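Local coordinates for protein rhamnosidase B (PDB 2OKX) that hydrolyses terminal alpha-L-rhamnose residues from its substrates as a family 78 glycoside hydrolase, probably with inversion of configuration, at residues 462-468 with 507-513. Residues are numbered along the deposited sequence; the frame is centred on the assembly and turned at random.
Sequences IIDAYGV and YLFLTVR
Arg513 reaches Asp464 with a side chain extended from CG to NE, while the carboxylate of Asp464 leans beside its own backbone N (chi1 -77°). The two side chains meet at about a right angle. Arg513 grips a single oxygen side-on: NE lies 2.7 Å from Asp464 OD1, and NH2 lies 2.8 Å from the same OD1. That oxygen sits in the guanidinium plane. NH2 meets OD1 on the anti lone pair of that oxygen, the one pointing away from OD2, whereas NE comes from above the carboxylate plane. Thr511 CG2 lies over the rim of one face of the guanidinium. Outside the pair, Asp464 OD2 is bridged to Arg487 and Arg513 NH1 to Asp436, so acidic and basic groups alternate from Arg487 to Asp436. With an alanine in place of Arg513, Asp464 OD1 would probably lose these two donors, and Asp436 this salt-bridge mate.

Farther along the same face, Tyr466 and Phe509 point the same way, with ring planes 35° apart and Tyr466 CD2 4.1 Å from Phe509 CD1. Val468 CG2 meets the edge of the Phe509 ring, 3.9 Å from CE1, and also packs on Tyr507 CB.

The other face is aliphatic. Ile463 CG2 touches Leu510 CD1 at 3.8 Å, and Ile463 CD1 rests against Val512 CG2. Leu508 CD1 reaches across to Ala465 CB.

Between the two faces, the backbones pair in register from Ile462 with Arg513 to Val468 with Tyr507. Hydrogen-bonded and non-hydrogen-bonded pairs alternate. Strand 485-489 flanks 462-468, strand 436-443 flanks 507-513, and helix 397-402 packs over the charged and aromatic face. This is regular antiparallel pairing of neighbouring strands in the interior of a beta-sheet, within the concanavalin-like domain of the bacterial alpha-L-rhamnosidases.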
loop_
_atom_site.group_PDB
_atom_site.type_symbol
_atom_site.label_atom_id
_atom_site.label_comp_id
_atom_site.label_asym_id
_atom_site.label_seq_id
_atom_site.Cartn_x
_atom_site.Cartn_y
_atom_site.Cartn_z
ATOM N N ILE A 462 5.334 8.325 -27.803
ATOM C CA ILE A 462 4.696 7.992 -26.532
ATOM C C ILE A 462 5.421 6.848 -25.824
ATOM O O ILE A 462 5.688 5.807 -26.426
ATOM C CB ILE A 462 3.231 7.562 -26.739
ATOM C CG1 ILE A 462 2.405 8.743 -27.255
ATOM C CG2 ILE A 462 2.650 7.029 -25.428
ATOM C CD1 ILE A 462 0.990 8.351 -27.676
ATOM N N ILE A 463 5.738 7.053 -24.550
ATOM C CA ILE A 463 6.399 6.034 -23.742
ATOM C C ILE A 463 5.457 5.677 -22.588
ATOM O O ILE A 463 5.299 6.457 -21.644
ATOM C CB ILE A 463 7.740 6.544 -23.159
ATOM C CG1 ILE A 463 8.662 7.025 -24.287
ATOM C CG2 ILE A 463 8.429 5.424 -22.378
ATOM C CD1 ILE A 463 9.050 5.932 -25.290
ATOM N N ASP A 464 4.824 4.510 -22.680
ATOM C CA ASP A 464 3.893 4.037 -21.656
ATOM C C ASP A 464 4.550 3.024 -20.723
ATOM O O ASP A 464 5.245 2.108 -21.173
ATOM C CB ASP A 464 2.673 3.385 -22.308
ATOM C CG ASP A 464 1.690 4.400 -22.864
ATOM O OD1 ASP A 464 0.705 3.975 -23.499
ATOM O OD2 ASP A 464 1.897 5.612 -22.657
ATOM N N ALA A 465 4.320 3.191 -19.424
ATOM C CA ALA A 465 4.881 2.297 -18.423
ATOM C C ALA A 465 3.754 1.742 -17.564
ATOM O O ALA A 465 2.882 2.484 -17.117
ATOM C CB ALA A 465 5.881 3.044 -17.556
ATOM N N TYR A 466 3.778 0.431 -17.346
ATOM C CA TYR A 466 2.761 -0.248 -16.552
ATOM C C TYR A 466 3.406 -1.421 -15.807
ATOM O O TYR A 466 3.964 -2.323 -16.424
ATOM C CB TYR A 466 1.647 -0.734 -17.485
ATOM C CG TYR A 466 0.672 -1.722 -16.888
ATOM C CD1 TYR A 466 0.093 -1.505 -15.634
ATOM C CD2 TYR A 466 0.291 -2.859 -17.601
ATOM C CE1 TYR A 466 -0.846 -2.399 -15.108
ATOM C CE2 TYR A 466 -0.644 -3.751 -17.090
ATOM C CZ TYR A 466 -1.209 -3.515 -15.846
ATOM O OH TYR A 466 -2.165 -4.381 -15.368
ATOM N N GLY A 467 3.330 -1.400 -14.481
ATOM C CA GLY A 467 3.940 -2.461 -13.699
ATOM C C GLY A 467 2.986 -3.470 -13.086
ATOM O O GLY A 467 1.966 -3.101 -12.502
ATOM N N VAL A 468 3.311 -4.751 -13.233
ATOM C CA VAL A 468 2.493 -5.807 -12.646
ATOM C C VAL A 468 3.396 -6.661 -11.763
ATOM O O VAL A 468 4.620 -6.595 -11.873
ATOM C CB VAL A 468 1.810 -6.690 -13.721
ATOM C CG1 VAL A 468 0.910 -5.826 -14.597
ATOM C CG2 VAL A 468 2.846 -7.413 -14.565
ATOM N N TYR A 507 7.310 -6.880 -13.049
ATOM C CA TYR A 507 7.383 -6.794 -14.508
ATOM C C TYR A 507 6.880 -5.448 -15.007
ATOM O O TYR A 507 5.822 -4.990 -14.597
ATOM C CB TYR A 507 6.535 -7.899 -15.139
ATOM C CG TYR A 507 6.845 -9.277 -14.599
ATOM C CD1 TYR A 507 7.847 -10.068 -15.171
ATOM C CD2 TYR A 507 6.134 -9.789 -13.517
ATOM C CE1 TYR A 507 8.128 -11.346 -14.674
ATOM C CE2 TYR A 507 6.407 -11.058 -13.013
ATOM C CZ TYR A 507 7.399 -11.831 -13.596
ATOM O OH TYR A 507 7.630 -13.097 -13.113
ATOM N N LEU A 508 7.640 -4.826 -15.902
ATOM C CA LEU A 508 7.249 -3.537 -16.447
ATOM C C LEU A 508 6.936 -3.620 -17.933
ATOM O O LEU A 508 7.778 -4.020 -18.741
ATOM C CB LEU A 508 8.360 -2.505 -16.232
ATOM C CG LEU A 508 8.052 -1.073 -16.690
ATOM C CD1 LEU A 508 7.004 -0.452 -15.775
ATOM C CD2 LEU A 508 9.324 -0.237 -16.658
ATOM N N PHE A 509 5.712 -3.265 -18.292
ATOM C CA PHE A 509 5.333 -3.241 -19.696
ATOM C C PHE A 509 5.728 -1.848 -20.166
ATOM O O PHE A 509 5.170 -0.856 -19.700
ATOM C CB PHE A 509 3.822 -3.425 -19.872
ATOM C CG PHE A 509 3.363 -4.848 -19.746
ATOM C CD1 PHE A 509 3.275 -5.463 -18.501
ATOM C CD2 PHE A 509 3.025 -5.580 -20.881
ATOM C CE1 PHE A 509 2.854 -6.793 -18.388
ATOM C CE2 PHE A 509 2.604 -6.907 -20.781
ATOM C CZ PHE A 509 2.519 -7.514 -19.532
ATOM N N LEU A 510 6.709 -1.770 -21.061
ATOM C CA LEU A 510 7.154 -0.484 -21.583
ATOM C C LEU A 510 6.728 -0.490 -23.041
ATOM O O LEU A 510 7.267 -1.244 -23.846
ATOM C CB LEU A 510 8.677 -0.349 -21.468
ATOM C CG LEU A 510 9.240 1.032 -21.823
ATOM C CD1 LEU A 510 8.808 2.045 -20.768
ATOM C CD2 LEU A 510 10.753 0.970 -21.904
ATOM N N THR A 511 5.744 0.339 -23.375
ATOM C CA THR A 511 5.232 0.366 -24.738
ATOM C C THR A 511 5.498 1.693 -25.441
ATOM O O THR A 511 5.131 2.764 -24.948
ATOM C CB THR A 511 3.729 0.042 -24.732
ATOM O OG1 THR A 511 3.509 -1.130 -23.933
ATOM C CG2 THR A 511 3.231 -0.239 -26.135
ATOM N N VAL A 512 6.156 1.600 -26.596
ATOM C CA VAL A 512 6.527 2.766 -27.392
ATOM C C VAL A 512 5.560 2.910 -28.562
ATOM O O VAL A 512 5.378 1.973 -29.339
ATOM C CB VAL A 512 7.970 2.614 -27.927
ATOM C CG1 VAL A 512 8.404 3.884 -28.659
ATOM C CG2 VAL A 512 8.919 2.311 -26.768
ATOM N N ARG A 513 4.951 4.087 -28.684
ATOM C CA ARG A 513 3.978 4.339 -29.745
ATOM C C ARG A 513 4.193 5.654 -30.511
ATOM O O ARG A 513 4.782 6.604 -29.998
ATOM C CB ARG A 513 2.559 4.382 -29.159
ATOM C CG ARG A 513 2.306 3.515 -27.922
ATOM C CD ARG A 513 0.882 3.751 -27.412
ATOM N NE ARG A 513 0.631 3.178 -26.088
ATOM C CZ ARG A 513 0.259 1.921 -25.866
ATOM N NH1 ARG A 513 0.087 1.081 -26.878
ATOM N NH2 ARG A 513 0.057 1.507 -24.622
#